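Side-chain contacts in mannonate dehydratase (PDB 3BDK), which probably catalyses the dehydration of D-mannonate to 2-dehydro-3-deoxy-D-gluconate and water, with ferrous iron or manganese as cofactor: residues 129-133 against 134-138; 147-151 against 152-156; 225-228 against 229-232; 254-258 against 259-263; 299-303 against 304-308. All coordinates share one frame; numbering follows the deposited sequence.

How the contacts relate
Along the chain the five contacts lie in series, none nesting in or crossing another, and each joins residues on the two sides of a local bend. Contact 1 leads from the sugar pocket into strand 135-139, and contact 2 leaves the neighbouring strand 145-150; the two are joined by backbone bonds of the antiparallel sheet. Contact 3 turns the loop after barrel strand 215-218 and packs against both, through Ile-227 on Thr-132 and Phe-149. Contact 4 carries barrel strand 252-257 into a short helix and touches none of the others. Contact 5 follows strand 296-299, where Glu-299 pairs with Leu-147 of contact 2 and forms a salt bridge to Arg-133 of contact 1.

Contact 1. Residues 129-133 against 134-138; sequences FDWTR and SDLHH. With DNO (D-mannose), chain C.
From Trp-131 to Arg-133 the backbone runs extended, then bends at Ser-134 and again at Leu-136 and His-137, which brings Leu-136 back beside the side chains of Trp-131 and Arg-133. Its methyl CD2 does the touching: CD2 lies 3.6 Å from Arg-133 CB and 4.0 Å from Trp-131 CZ3, the leucine side chain running at about a right angle to each. Trp-131 has CG between its backbone N and carbonyl carbon (chi1 54°), and the indole reaches Leu-136 with its six-membered ring while the pyrrole edge meets the D-mannose ligand, NE1 standing 2.9 Å from O4 of the sugar. Arg-133 bends at chi2 and returns along its own backbone, where NH1 gives a nearly straight 3.1 Å bond to Thr-132 O; its charge is met by Glu-299 and Asp-222. Asp-135 holds the second bend with both oxygens: OD1 accepts from His-137 N at 3.1 Å, an Asx turn, and OD2 from His-138 ND1 at 2.8 Å, in the plane of the imidazole. Ser-134 and Asp-135 both pair with Ala-148 in a classic beta bulge, where the pocket loop after strand 120-123 joins the antiparallel sheet as strand 135-139, alongside strand 145-150.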
loop_
_atom_site.group_PDB
_atom_site.type_symbol
_atom_site.label_atom_id
_atom_site.label_comp_id
_atom_site.label_asym_id
_atom_site.label_seq_id
_atom_site.Cartn_x
_atom_site.Cartn_y
_atom_site.Cartn_z
ATOM N N PHE A 129 -27.942 13.524 -8.833
ATOM C CA PHE A 129 -26.772 13.344 -7.968
ATOM C C PHE A 129 -25.655 12.674 -8.748
ATOM O O PHE A 129 -25.923 12.029 -9.758
ATOM C CB PHE A 129 -27.107 12.443 -6.773
ATOM C CG PHE A 129 -28.447 12.715 -6.149
ATOM C CD1 PHE A 129 -29.561 11.968 -6.518
ATOM C CD2 PHE A 129 -28.592 13.705 -5.185
ATOM C CE1 PHE A 129 -30.814 12.212 -5.944
ATOM C CE2 PHE A 129 -29.832 13.960 -4.611
ATOM C CZ PHE A 129 -30.950 13.208 -4.993
ATOM N N ASP A 130 -24.413 12.804 -8.260
ATOM C CA ASP A 130 -23.281 12.072 -8.841
ATOM C C ASP A 130 -22.918 10.794 -8.084
ATOM O O ASP A 130 -22.083 9.993 -8.531
ATOM C CB ASP A 130 -22.068 12.973 -8.941
ATOM C CG ASP A 130 -22.359 14.239 -9.697
ATOM O OD1 ASP A 130 -21.806 15.293 -9.280
ATOM O OD2 ASP A 130 -23.142 14.176 -10.691
ATOM N N TRP A 131 -23.548 10.620 -6.935
ATOM C CA TRP A 131 -23.445 9.398 -6.158
ATOM C C TRP A 131 -24.447 9.508 -5.017
ATOM O O TRP A 131 -24.961 10.591 -4.725
ATOM C CB TRP A 131 -22.021 9.200 -5.623
ATOM C CG TRP A 131 -21.504 10.381 -4.855
ATOM C CD1 TRP A 131 -20.813 11.438 -5.353
ATOM C CD2 TRP A 131 -21.664 10.637 -3.452
ATOM N NE1 TRP A 131 -20.519 12.334 -4.354
ATOM C CE2 TRP A 131 -21.032 11.872 -3.177
ATOM C CE3 TRP A 131 -22.279 9.943 -2.399
ATOM C CZ2 TRP A 131 -20.986 12.427 -1.890
ATOM C CZ3 TRP A 131 -22.237 10.506 -1.111
ATOM C CH2 TRP A 131 -21.594 11.731 -0.875
ATOM N N THR A 132 -24.714 8.387 -4.368
ATOM C CA THR A 132 -25.629 8.353 -3.250
ATOM C C THR A 132 -25.090 7.339 -2.259
ATOM O O THR A 132 -24.790 6.196 -2.623
ATOM C CB THR A 132 -27.014 7.936 -3.740
ATOM O OG1 THR A 132 -27.499 8.914 -4.665
ATOM C CG2 THR A 132 -28.011 7.779 -2.589
ATOM N N ARG A 133 -24.944 7.761 -1.013
ATOM C CA ARG A 133 -24.619 6.843 0.051
ATOM C C ARG A 133 -25.660 7.037 1.137
ATOM O O ARG A 133 -26.244 8.112 1.241
ATOM C CB ARG A 133 -23.214 7.104 0.597
ATOM C CG ARG A 133 -22.069 6.874 -0.399
ATOM C CD ARG A 133 -22.060 5.433 -0.967
ATOM N NE ARG A 133 -20.902 5.202 -1.821
ATOM C CZ ARG A 133 -20.911 5.258 -3.152
ATOM N NH1 ARG A 133 -22.037 5.520 -3.813
ATOM N NH2 ARG A 133 -19.783 5.047 -3.826
ATOM N N SER A 134 -25.907 5.993 1.927
ATOM C CA SER A 134 -26.820 6.070 3.051
ATOM C C SER A 134 -26.043 6.468 4.301
ATOM O O SER A 134 -26.622 6.935 5.287
ATOM C CB SER A 134 -27.481 4.709 3.280
ATOM O OG SER A 134 -26.903 4.047 4.401
ATOM N N ASP A 135 -24.726 6.266 4.269
ATOM C CA ASP A 135 -23.918 6.347 5.489
ATOM C C ASP A 135 -22.448 6.544 5.167
ATOM O O ASP A 135 -21.843 5.715 4.477
ATOM C CB ASP A 135 -24.129 5.075 6.329
ATOM C CG ASP A 135 -23.503 5.161 7.720
ATOM O OD1 ASP A 135 -22.811 6.152 8.045
ATOM O OD2 ASP A 135 -23.696 4.202 8.493
ATOM N N LEU A 136 -21.882 7.619 5.720
ATOM C CA LEU A 136 -20.556 8.107 5.371
ATOM C C LEU A 136 -19.505 7.823 6.429
ATOM O O LEU A 136 -18.390 8.368 6.379
ATOM C CB LEU A 136 -20.594 9.609 5.078
ATOM C CG LEU A 136 -21.674 10.155 4.132
ATOM C CD1 LEU A 136 -21.538 11.662 4.055
ATOM C CD2 LEU A 136 -21.600 9.557 2.749
ATOM N N HIS A 137 -19.859 6.956 7.370
ATOM C CA HIS A 137 -18.924 6.413 8.354
ATOM C C HIS A 137 -19.470 5.062 8.786
ATOM O O HIS A 137 -19.773 4.864 9.972
ATOM C CB HIS A 137 -18.828 7.317 9.591
ATOM C CG HIS A 137 -18.507 8.745 9.277
ATOM N ND1 HIS A 137 -17.291 9.142 8.752
ATOM C CD2 HIS A 137 -19.246 9.872 9.407
ATOM C CE1 HIS A 137 -17.299 10.451 8.571
ATOM N NE2 HIS A 137 -18.476 10.917 8.956
ATOM N N HIS A 138 -19.637 4.142 7.839
ATOM C CA HIS A 138 -20.170 2.829 8.190
ATOM C C HIS A 138 -19.025 1.983 8.705
ATOM O O HIS A 138 -17.965 1.949 8.068
ATOM C CB HIS A 138 -20.842 2.151 6.992
ATOM C CG HIS A 138 -21.920 1.183 7.376
ATOM N ND1 HIS A 138 -23.023 1.553 8.112
ATOM C CD2 HIS A 138 -22.070 -0.136 7.116
ATOM C CE1 HIS A 138 -23.799 0.503 8.304
ATOM N NE2 HIS A 138 -23.248 -0.535 7.699
HETATM C C1 DNO C . -18.109 9.706 -6.347
HETATM C C2 DNO C . -16.674 10.245 -6.466
HETATM C C3 DNO C . -16.528 11.782 -6.239
HETATM C C4 DNO C . -17.346 12.815 -7.081
HETATM C C5 DNO C . -17.585 12.552 -8.598
HETATM C C6 DNO C . -17.739 13.889 -9.335
HETATM O O1 DNO C . -18.320 8.493 -6.303
HETATM O O2 DNO C . -16.085 9.829 -7.711
HETATM O O3 DNO C . -15.153 12.126 -6.391
HETATM O O4 DNO C . -18.582 13.099 -6.412
HETATM O O5 DNO C . -16.526 11.816 -9.231
HETATM O O6 DNO C . -19.129 14.190 -9.486
#

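Contact 2. Residues 147-151 against 152-156; sequences LAFLK and SDLAG
Two successive carbonyls, those of Leu-150 and Lys-151, take the amides of the turn that follows the strand. Leu-154 N gives a 2.6 Å bond to Lys-151 O, and Asp-153 N gives one of 3.0 Å to Leu-150 O. A weak bond also runs from Leu-154 N to Leu-150 O. Asp-153 lays its CB 3.5 Å from the same Leu-150 O, with the carboxylate passing beside Leu-150 CB. Lys-151 reaches out of the turn, extended beyond CG, to bond Ala-294 O through NZ and make a cation-pi contact with Tyr-225. On the apolar side Phe-149 has CG anti to its backbone N (chi1 178°), which brings CE1 to 3.6 Å from Leu-154 CD2, the two side chains crossing at about a right angle. Phe-297 meets the same phenyl ring from the next strand. Chemically, then, backbone bonds wind up the chain leaving strand 145-150, while one leucine methyl against a phenyl ring is the apolar link across it.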
loop_
_atom_site.group_PDB
_atom_site.type_symbol
_atom_site.label_atom_id
_atom_site.label_comp_id
_atom_site.label_asym_id
_atom_site.label_seq_id
_atom_site.Cartn_x
_atom_site.Cartn_y
_atom_site.Cartn_z
ATOM N N LEU A 147 -17.695 4.350 3.320
ATOM C CA LEU A 147 -18.983 4.743 2.763
ATOM C C LEU A 147 -19.796 3.504 2.427
ATOM O O LEU A 147 -19.272 2.515 1.913
ATOM C CB LEU A 147 -18.796 5.573 1.492
ATOM C CG LEU A 147 -17.701 6.626 1.417
ATOM C CD1 LEU A 147 -17.758 7.285 0.058
ATOM C CD2 LEU A 147 -17.905 7.673 2.485
ATOM N N ALA A 148 -21.089 3.566 2.707
ATOM C CA ALA A 148 -21.943 2.460 2.402
ATOM C C ALA A 148 -23.246 3.008 1.878
ATOM O O ALA A 148 -23.707 4.069 2.310
ATOM C CB ALA A 148 -22.165 1.603 3.636
ATOM N N PHE A 149 -23.799 2.289 0.905
ATOM C CA PHE A 149 -25.157 2.460 0.440
ATOM C C PHE A 149 -25.948 1.241 0.888
ATOM O O PHE A 149 -25.770 0.151 0.346
ATOM C CB PHE A 149 -25.163 2.539 -1.084
ATOM C CG PHE A 149 -26.528 2.675 -1.683
ATOM C CD1 PHE A 149 -27.131 3.929 -1.796
ATOM C CD2 PHE A 149 -27.211 1.564 -2.149
ATOM C CE1 PHE A 149 -28.390 4.066 -2.357
ATOM C CE2 PHE A 149 -28.480 1.690 -2.703
ATOM C CZ PHE A 149 -29.068 2.947 -2.809
ATOM N N LEU A 150 -26.817 1.414 1.874
ATOM C CA LEU A 150 -27.658 0.315 2.327
ATOM C C LEU A 150 -29.095 0.592 1.928
ATOM O O LEU A 150 -29.762 1.473 2.487
ATOM C CB LEU A 150 -27.555 0.117 3.839
ATOM C CG LEU A 150 -26.334 -0.526 4.501
ATOM C CD1 LEU A 150 -25.058 0.238 4.207
ATOM C CD2 LEU A 150 -26.528 -0.631 6.037
ATOM N N LYS A 151 -29.567 -0.173 0.955
ATOM C CA LYS A 151 -30.890 0.026 0.390
ATOM C C LYS A 151 -31.957 0.272 1.457
ATOM O O LYS A 151 -32.561 1.347 1.502
ATOM C CB LYS A 151 -31.273 -1.150 -0.496
ATOM C CG LYS A 151 -30.700 -1.070 -1.888
ATOM C CD LYS A 151 -31.088 -2.283 -2.684
ATOM C CE LYS A 151 -30.237 -2.431 -3.905
ATOM N NZ LYS A 151 -30.614 -3.680 -4.581
ATOM N N SER A 152 -32.161 -0.700 2.335
ATOM C CA SER A 152 -33.298 -0.654 3.240
ATOM C C SER A 152 -33.329 0.619 4.071
ATOM O O SER A 152 -34.387 1.035 4.523
ATOM C CB SER A 152 -33.356 -1.898 4.121
ATOM O OG SER A 152 -33.526 -3.052 3.313
ATOM N N ASP A 153 -32.186 1.261 4.232
ATOM C CA ASP A 153 -32.125 2.456 5.045
ATOM C C ASP A 153 -32.505 3.680 4.224
ATOM O O ASP A 153 -32.875 4.725 4.773
ATOM C CB ASP A 153 -30.733 2.603 5.677
ATOM C CG ASP A 153 -30.388 1.443 6.633
ATOM O OD1 ASP A 153 -30.755 0.266 6.357
ATOM O OD2 ASP A 153 -29.737 1.710 7.665
ATOM N N LEU A 154 -32.420 3.549 2.907
ATOM C CA LEU A 154 -32.868 4.609 2.016
ATOM C C LEU A 154 -34.277 4.384 1.459
ATOM O O LEU A 154 -34.723 5.117 0.585
ATOM C CB LEU A 154 -31.844 4.850 0.905
ATOM C CG LEU A 154 -31.006 6.140 1.009
ATOM C CD1 LEU A 154 -30.917 6.715 2.447
ATOM C CD2 LEU A 154 -29.618 5.983 0.386
ATOM N N ALA A 155 -34.971 3.380 1.985
ATOM C CA ALA A 155 -36.355 3.119 1.633
ATOM C C ALA A 155 -37.285 4.238 2.115
ATOM O O ALA A 155 -38.063 4.794 1.324
ATOM C CB ALA A 155 -36.800 1.772 2.186
ATOM N N GLY A 156 -37.197 4.574 3.401
ATOM C CA GLY A 156 -37.985 5.667 3.959
ATOM C C GLY A 156 -37.899 7.012 3.230
ATOM O O GLY A 156 -38.929 7.673 3.021
#

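Contact 3. Residues 225-228 against 229-232; sequences YGIF and GLPR
The carbonyl oxygen of Ile-227 accepts from Leu-230 N at 2.7 Å, with an N-H...O angle of 156°, and closes the turn. Leu-230 CB rests 3.4 Å from that same oxygen. Beyond the turn the two arms run back past each other, and Gly-226 CA makes a CA-H...O contact of 3.4 Å with Leu-230 O. Arg-232 reaches from its arm to the other. Bent at chi2 (82°), its chain passes CD at 3.6 Å from Tyr-225 O and brings the guanidinium to the Ile-227 side chain. With chi1 at 54°, CG1 is tucked in over the isoleucine's own backbone, and CD1 arrives 3.5 Å from Arg-232 NH1, obliquely to the flat group. NH2 helps to hold the guanidinium in place: it bonds Pro-231 O at 3.1 Å, almost straight and within the guanidinium plane, and also Pro-127 O. The other branch of Ile-227 packs on Phe-149, Leu-230 lies on Tyr-185 of helix 176-187, and Phe-228 O takes a bond from Arg-186. Phe-228 and Gly-229 both have positive phi, as the central pair of a type I' beta turn must, and this one reverses the loop between strand 215-218 and helix 237-245.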
loop_
_atom_site.group_PDB
_atom_site.type_symbol
_atom_site.label_atom_id
_atom_site.label_comp_id
_atom_site.label_asym_id
_atom_site.label_seq_id
_atom_site.Cartn_x
_atom_site.Cartn_y
_atom_site.Cartn_z
ATOM N N TYR A 225 -27.911 1.533 -10.697
ATOM C CA TYR A 225 -29.324 1.230 -10.886
ATOM C C TYR A 225 -30.204 2.378 -10.402
ATOM O O TYR A 225 -29.736 3.280 -9.706
ATOM C CB TYR A 225 -29.698 -0.062 -10.155
ATOM C CG TYR A 225 -29.080 -0.189 -8.780
ATOM C CD1 TYR A 225 -29.548 0.568 -7.715
ATOM C CD2 TYR A 225 -28.029 -1.066 -8.549
ATOM C CE1 TYR A 225 -28.987 0.456 -6.457
ATOM C CE2 TYR A 225 -27.461 -1.185 -7.294
ATOM C CZ TYR A 225 -27.943 -0.422 -6.253
ATOM O OH TYR A 225 -27.382 -0.537 -5.002
ATOM N N GLY A 226 -31.478 2.339 -10.776
ATOM C CA GLY A 226 -32.410 3.410 -10.436
ATOM C C GLY A 226 -32.534 3.570 -8.941
ATOM O O GLY A 226 -32.753 2.591 -8.232
ATOM N N ILE A 227 -32.346 4.790 -8.451
ATOM C CA ILE A 227 -32.732 5.145 -7.081
ATOM C C ILE A 227 -33.854 6.153 -7.150
ATOM O O ILE A 227 -33.928 6.931 -8.100
ATOM C CB ILE A 227 -31.592 5.796 -6.269
ATOM C CG1 ILE A 227 -31.015 7.009 -7.026
ATOM C CG2 ILE A 227 -30.556 4.747 -5.868
ATOM C CD1 ILE A 227 -29.608 7.528 -6.559
ATOM N N PHE A 228 -34.728 6.140 -6.145
ATOM C CA PHE A 228 -35.712 7.197 -5.995
ATOM C C PHE A 228 -36.479 7.428 -7.304
ATOM O O PHE A 228 -36.802 8.581 -7.662
ATOM C CB PHE A 228 -34.999 8.499 -5.611
ATOM C CG PHE A 228 -34.223 8.421 -4.336
ATOM C CD1 PHE A 228 -34.788 7.858 -3.191
ATOM C CD2 PHE A 228 -32.956 8.977 -4.260
ATOM C CE1 PHE A 228 -34.099 7.821 -2.007
ATOM C CE2 PHE A 228 -32.249 8.958 -3.085
ATOM C CZ PHE A 228 -32.803 8.378 -1.954
ATOM N N GLY A 229 -36.725 6.345 -8.037
ATOM C CA GLY A 229 -37.422 6.428 -9.321
ATOM C C GLY A 229 -36.757 7.265 -10.400
ATOM O O GLY A 229 -37.360 7.507 -11.445
ATOM N N LEU A 230 -35.522 7.702 -10.163
ATOM C CA LEU A 230 -34.742 8.397 -11.184
ATOM C C LEU A 230 -34.085 7.414 -12.132
ATOM O O LEU A 230 -33.694 6.338 -11.710
ATOM C CB LEU A 230 -33.628 9.195 -10.553
ATOM C CG LEU A 230 -33.897 10.369 -9.654
ATOM C CD1 LEU A 230 -32.556 10.744 -8.981
ATOM C CD2 LEU A 230 -34.472 11.495 -10.485
ATOM N N PRO A 231 -33.928 7.783 -13.417
ATOM C CA PRO A 231 -33.339 6.849 -14.367
ATOM C C PRO A 231 -31.789 6.841 -14.347
ATOM O O PRO A 231 -31.174 7.861 -14.000
ATOM C CB PRO A 231 -33.877 7.365 -15.703
ATOM C CG PRO A 231 -33.909 8.810 -15.519
ATOM C CD PRO A 231 -34.296 9.050 -14.076
ATOM N N ARG A 232 -31.183 5.694 -14.681
ATOM C CA ARG A 232 -29.735 5.570 -14.820
ATOM C C ARG A 232 -29.469 4.700 -16.013
ATOM O O ARG A 232 -30.171 3.715 -16.216
ATOM C CB ARG A 232 -29.108 4.911 -13.602
ATOM C CG ARG A 232 -28.652 5.859 -12.506
ATOM C CD ARG A 232 -29.795 6.303 -11.579
ATOM N NE ARG A 232 -29.280 7.164 -10.516
ATOM C CZ ARG A 232 -29.301 8.501 -10.521
ATOM N NH1 ARG A 232 -28.784 9.176 -9.492
ATOM N NH2 ARG A 232 -29.840 9.180 -11.529
#

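Contact 4. Residues 254-258 against 259-263; sequences ITMCV and GSYAS
Cys-257 offers two acceptors to the start of the helix. Its carbonyl oxygen takes Tyr-261 N at 3.2 Å (N-H...O 172°), together with a weak bond from Ser-260 N. The sulfur is the second acceptor: standing anti to the backbone N (chi1 175°), SG receives a weak, 3.5 Å bond from Ser-260 N. That amide is thus shared between the oxygen and the sulfur of one residue. The next carbonyl, Val-258 O, is satisfied by Ala-262 N at 2.8 Å, and Gly-259 O by the hydroxyl Ser-263 OG, which donates to it at 2.6 Å, with a weak further bond from Ser-263 N. Ser-260 OG has a weak bond with Arg-288 NH2, and Thr-255 OG1 one with Ala-217 O on the adjacent barrel strand. Met-256 adds a Met-aromatic contact: bent at chi2 and chi3, it brings SD to the edge of the Tyr-261 ring, 3.6 Å from CD1 and 73° off the ring normal, with CE 4.0 Å from CD1 and CE1 of the same ring. His-286, a manganese ligand, touches Cys-257 from the neighbouring strand. A cysteine N-cap here turns parallel barrel strand 252-257 straight into helix 258-262, at the metal-binding end of the xylose isomerase-like TIM barrel.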
loop_
_atom_site.group_PDB
_atom_site.type_symbol
_atom_site.label_atom_id
_atom_site.label_comp_id
_atom_site.label_asym_id
_atom_site.label_seq_id
_atom_site.Cartn_x
_atom_site.Cartn_y
_atom_site.Cartn_z
ATOM N N ILE A 254 -14.629 5.226 -21.658
ATOM C CA ILE A 254 -15.151 5.119 -20.306
ATOM C C ILE A 254 -14.044 5.308 -19.276
ATOM O O ILE A 254 -12.840 5.179 -19.568
ATOM C CB ILE A 254 -15.807 3.739 -20.069
ATOM C CG1 ILE A 254 -14.775 2.620 -20.247
ATOM C CG2 ILE A 254 -17.010 3.545 -20.999
ATOM C CD1 ILE A 254 -15.295 1.254 -19.982
ATOM N N THR A 255 -14.476 5.644 -18.072
ATOM C CA THR A 255 -13.698 5.393 -16.902
ATOM C C THR A 255 -14.232 4.084 -16.332
ATOM O O THR A 255 -15.366 4.032 -15.836
ATOM C CB THR A 255 -13.881 6.506 -15.890
ATOM O OG1 THR A 255 -13.394 7.730 -16.444
ATOM C CG2 THR A 255 -13.120 6.190 -14.636
ATOM N N MET A 256 -13.426 3.026 -16.430
ATOM C CA MET A 256 -13.738 1.744 -15.803
ATOM C C MET A 256 -13.568 1.821 -14.277
ATOM O O MET A 256 -12.515 1.481 -13.736
ATOM C CB MET A 256 -12.864 0.633 -16.379
ATOM C CG MET A 256 -13.044 -0.750 -15.677
ATOM S SD MET A 256 -14.762 -1.300 -15.323
ATOM C CE MET A 256 -15.324 -1.700 -16.983
ATOM N N CYS A 257 -14.597 2.295 -13.586
ATOM C CA CYS A 257 -14.563 2.301 -12.129
ATOM C C CYS A 257 -15.137 0.961 -11.717
ATOM O O CYS A 257 -16.353 0.817 -11.549
ATOM C CB CYS A 257 -15.374 3.475 -11.558
ATOM S SG CYS A 257 -15.519 3.483 -9.768
ATOM N N VAL A 258 -14.263 -0.035 -11.616
ATOM C CA VAL A 258 -14.670 -1.374 -11.213
ATOM C C VAL A 258 -15.546 -1.404 -9.951
ATOM O O VAL A 258 -16.390 -2.288 -9.819
ATOM C CB VAL A 258 -13.465 -2.356 -11.046
ATOM C CG1 VAL A 258 -12.806 -2.624 -12.365
ATOM C CG2 VAL A 258 -12.455 -1.867 -9.997
ATOM N N GLY A 259 -15.340 -0.452 -9.041
ATOM C CA GLY A 259 -16.096 -0.357 -7.806
ATOM C C GLY A 259 -17.549 -0.000 -8.035
ATOM O O GLY A 259 -18.456 -0.580 -7.409
ATOM N N SER A 260 -17.778 0.972 -8.920
ATOM C CA SER A 260 -19.135 1.433 -9.219
ATOM C C SER A 260 -19.891 0.315 -9.871
ATOM O O SER A 260 -20.991 -0.011 -9.449
ATOM C CB SER A 260 -19.129 2.661 -10.130
ATOM O OG SER A 260 -18.954 3.855 -9.366
ATOM N N TYR A 261 -19.278 -0.297 -10.877
ATOM C CA TYR A 261 -19.868 -1.437 -11.547
ATOM C C TYR A 261 -20.076 -2.664 -10.658
ATOM O O TYR A 261 -21.087 -3.347 -10.810
ATOM C CB TYR A 261 -19.072 -1.819 -12.785
ATOM C CG TYR A 261 -19.271 -0.882 -13.951
ATOM C CD1 TYR A 261 -18.181 -0.300 -14.599
ATOM C CD2 TYR A 261 -20.546 -0.594 -14.425
ATOM C CE1 TYR A 261 -18.364 0.549 -15.676
ATOM C CE2 TYR A 261 -20.736 0.256 -15.488
ATOM C CZ TYR A 261 -19.646 0.832 -16.110
ATOM O OH TYR A 261 -19.850 1.698 -17.171
ATOM N N ALA A 262 -19.155 -2.966 -9.744
ATOM C CA ALA A 262 -19.321 -4.202 -8.941
ATOM C C ALA A 262 -20.324 -4.064 -7.814
ATOM O O ALA A 262 -20.667 -5.038 -7.155
ATOM C CB ALA A 262 -17.994 -4.703 -8.387
ATOM N N SER A 263 -20.779 -2.841 -7.600
ATOM C CA SER A 263 -21.787 -2.531 -6.574
ATOM C C SER A 263 -23.086 -3.205 -6.912
ATOM O O SER A 263 -23.871 -3.483 -6.036
ATOM C CB SER A 263 -21.969 -1.026 -6.451
ATOM O OG SER A 263 -20.724 -0.457 -6.070
#

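Contact 5. Residues 299-303 against 304-308; sequences ETAHL and SQAGD
Thr-300 and Ala-306 face each other across a loop that leaves strand 296-299 and closes in a short 3-10 turn, 304-306, before helix 311-320. Following the threonine outward, Thr-300 CB lies 3.4 Å from Ala-306 O, and its methyl CG2 comes to 3.2 Å from the same Ala-306 O. A chi1 of 65° turns the hydroxyl branch toward the following peptide, where OG1 donates to Ala-301 O at 3.0 Å and passes 3.6 Å from Gly-307 CA. Gly-307, without a side chain, lets that hydroxyl come close to its CA. The methyl of Ala-306 points into the loop, 3.8 Å from Ala-301 CB and more loosely beside Leu-303 CB, so the alanine methyl meets one close and one looser apolar neighbour across the bend.

Much of the loop also meets the second subunit. Ser-304 OG bonds Glu-362 of the second subunit, besides Met-311 N and Tyr-356 OH of its own chain, while Gly-307 O and the Asp-308 carboxylate both hold Lys-379 of the second subunit. The turn itself is closed within the chain by a single backbone bond between its first and last residues, in which Ala-306 N gives its hydrogen to Leu-303 O at 3.1 Å.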
loop_
_atom_site.group_PDB
_atom_site.type_symbol
_atom_site.label_atom_id
_atom_site.label_comp_id
_atom_site.label_asym_id
_atom_site.label_seq_id
_atom_site.Cartn_x
_atom_site.Cartn_y
_atom_site.Cartn_z
ATOM N N GLU A 299 -18.121 0.128 0.545
ATOM C CA GLU A 299 -16.740 0.299 0.130
ATOM C C GLU A 299 -15.805 -0.345 1.154
ATOM O O GLU A 299 -16.049 -0.266 2.360
ATOM C CB GLU A 299 -16.423 1.780 -0.035
ATOM C CG GLU A 299 -17.224 2.418 -1.152
ATOM C CD GLU A 299 -16.890 3.886 -1.431
ATOM O OE1 GLU A 299 -15.735 4.326 -1.183
ATOM O OE2 GLU A 299 -17.809 4.583 -1.924
ATOM N N THR A 300 -14.743 -0.976 0.661
ATOM C CA THR A 300 -13.802 -1.676 1.518
ATOM C C THR A 300 -12.382 -1.215 1.263
ATOM O O THR A 300 -12.146 -0.269 0.527
ATOM C CB THR A 300 -13.860 -3.225 1.308
ATOM O OG1 THR A 300 -13.434 -3.552 -0.019
ATOM C CG2 THR A 300 -15.261 -3.764 1.552
ATOM N N ALA A 301 -11.438 -1.889 1.896
ATOM C CA ALA A 301 -10.014 -1.716 1.618
ATOM C C ALA A 301 -9.772 -2.196 0.203
ATOM O O ALA A 301 -10.529 -3.013 -0.307
ATOM C CB ALA A 301 -9.203 -2.548 2.597
ATOM N N HIS A 302 -8.713 -1.711 -0.434
ATOM C CA HIS A 302 -8.502 -2.051 -1.829
ATOM C C HIS A 302 -8.171 -3.530 -2.000
ATOM O O HIS A 302 -8.566 -4.131 -2.961
ATOM C CB HIS A 302 -7.452 -1.140 -2.452
ATOM C CG HIS A 302 -7.848 0.311 -2.456
ATOM N ND1 HIS A 302 -7.619 1.147 -1.384
ATOM C CD2 HIS A 302 -8.478 1.062 -3.391
ATOM C CE1 HIS A 302 -8.082 2.351 -1.665
ATOM N NE2 HIS A 302 -8.605 2.329 -2.875
ATOM N N LEU A 303 -7.437 -4.091 -1.057
ATOM C CA LEU A 303 -7.163 -5.511 -0.968
ATOM C C LEU A 303 -8.384 -6.345 -1.369
ATOM O O LEU A 303 -9.485 -6.131 -0.848
ATOM C CB LEU A 303 -6.740 -5.839 0.476
ATOM C CG LEU A 303 -6.245 -7.252 0.757
ATOM C CD1 LEU A 303 -4.960 -7.563 -0.045
ATOM C CD2 LEU A 303 -6.037 -7.491 2.233
ATOM N N SER A 304 -8.173 -7.295 -2.281
ATOM C CA SER A 304 -9.251 -8.106 -2.857
ATOM C C SER A 304 -10.139 -8.796 -1.816
ATOM O O SER A 304 -11.351 -8.552 -1.768
ATOM C CB SER A 304 -8.677 -9.145 -3.825
ATOM O OG SER A 304 -7.965 -8.503 -4.861
ATOM N N GLN A 305 -9.526 -9.658 -1.002
ATOM C CA GLN A 305 -10.218 -10.400 0.037
ATOM C C GLN A 305 -11.024 -9.509 1.020
ATOM O O GLN A 305 -11.784 -10.030 1.831
ATOM C CB GLN A 305 -9.202 -11.261 0.817
ATOM C CG GLN A 305 -9.307 -12.799 0.626
ATOM C CD GLN A 305 -9.152 -13.582 1.976
ATOM O OE1 GLN A 305 -8.196 -13.367 2.751
ATOM N NE2 GLN A 305 -10.119 -14.475 2.256
ATOM N N ALA A 306 -10.857 -8.188 0.958
ATOM C CA ALA A 306 -11.608 -7.275 1.827
ATOM C C ALA A 306 -12.989 -6.981 1.240
ATOM O O ALA A 306 -13.927 -6.596 1.978
ATOM C CB ALA A 306 -10.836 -5.974 2.069
ATOM N N GLY A 307 -13.086 -7.179 -0.079
ATOM C CA GLY A 307 -14.287 -6.941 -0.842
ATOM C C GLY A 307 -14.624 -8.077 -1.801
ATOM O O GLY A 307 -14.260 -9.232 -1.574
ATOM N N ASP A 308 -15.319 -7.725 -2.883
ATOM C CA ASP A 308 -15.902 -8.674 -3.801
ATOM C C ASP A 308 -15.187 -8.670 -5.152
ATOM O O ASP A 308 -15.510 -9.466 -6.025
ATOM C CB ASP A 308 -17.403 -8.373 -3.967
ATOM C CG ASP A 308 -18.220 -8.689 -2.705
ATOM O OD1 ASP A 308 -17.617 -8.957 -1.626
ATOM O OD2 ASP A 308 -19.476 -8.667 -2.769
#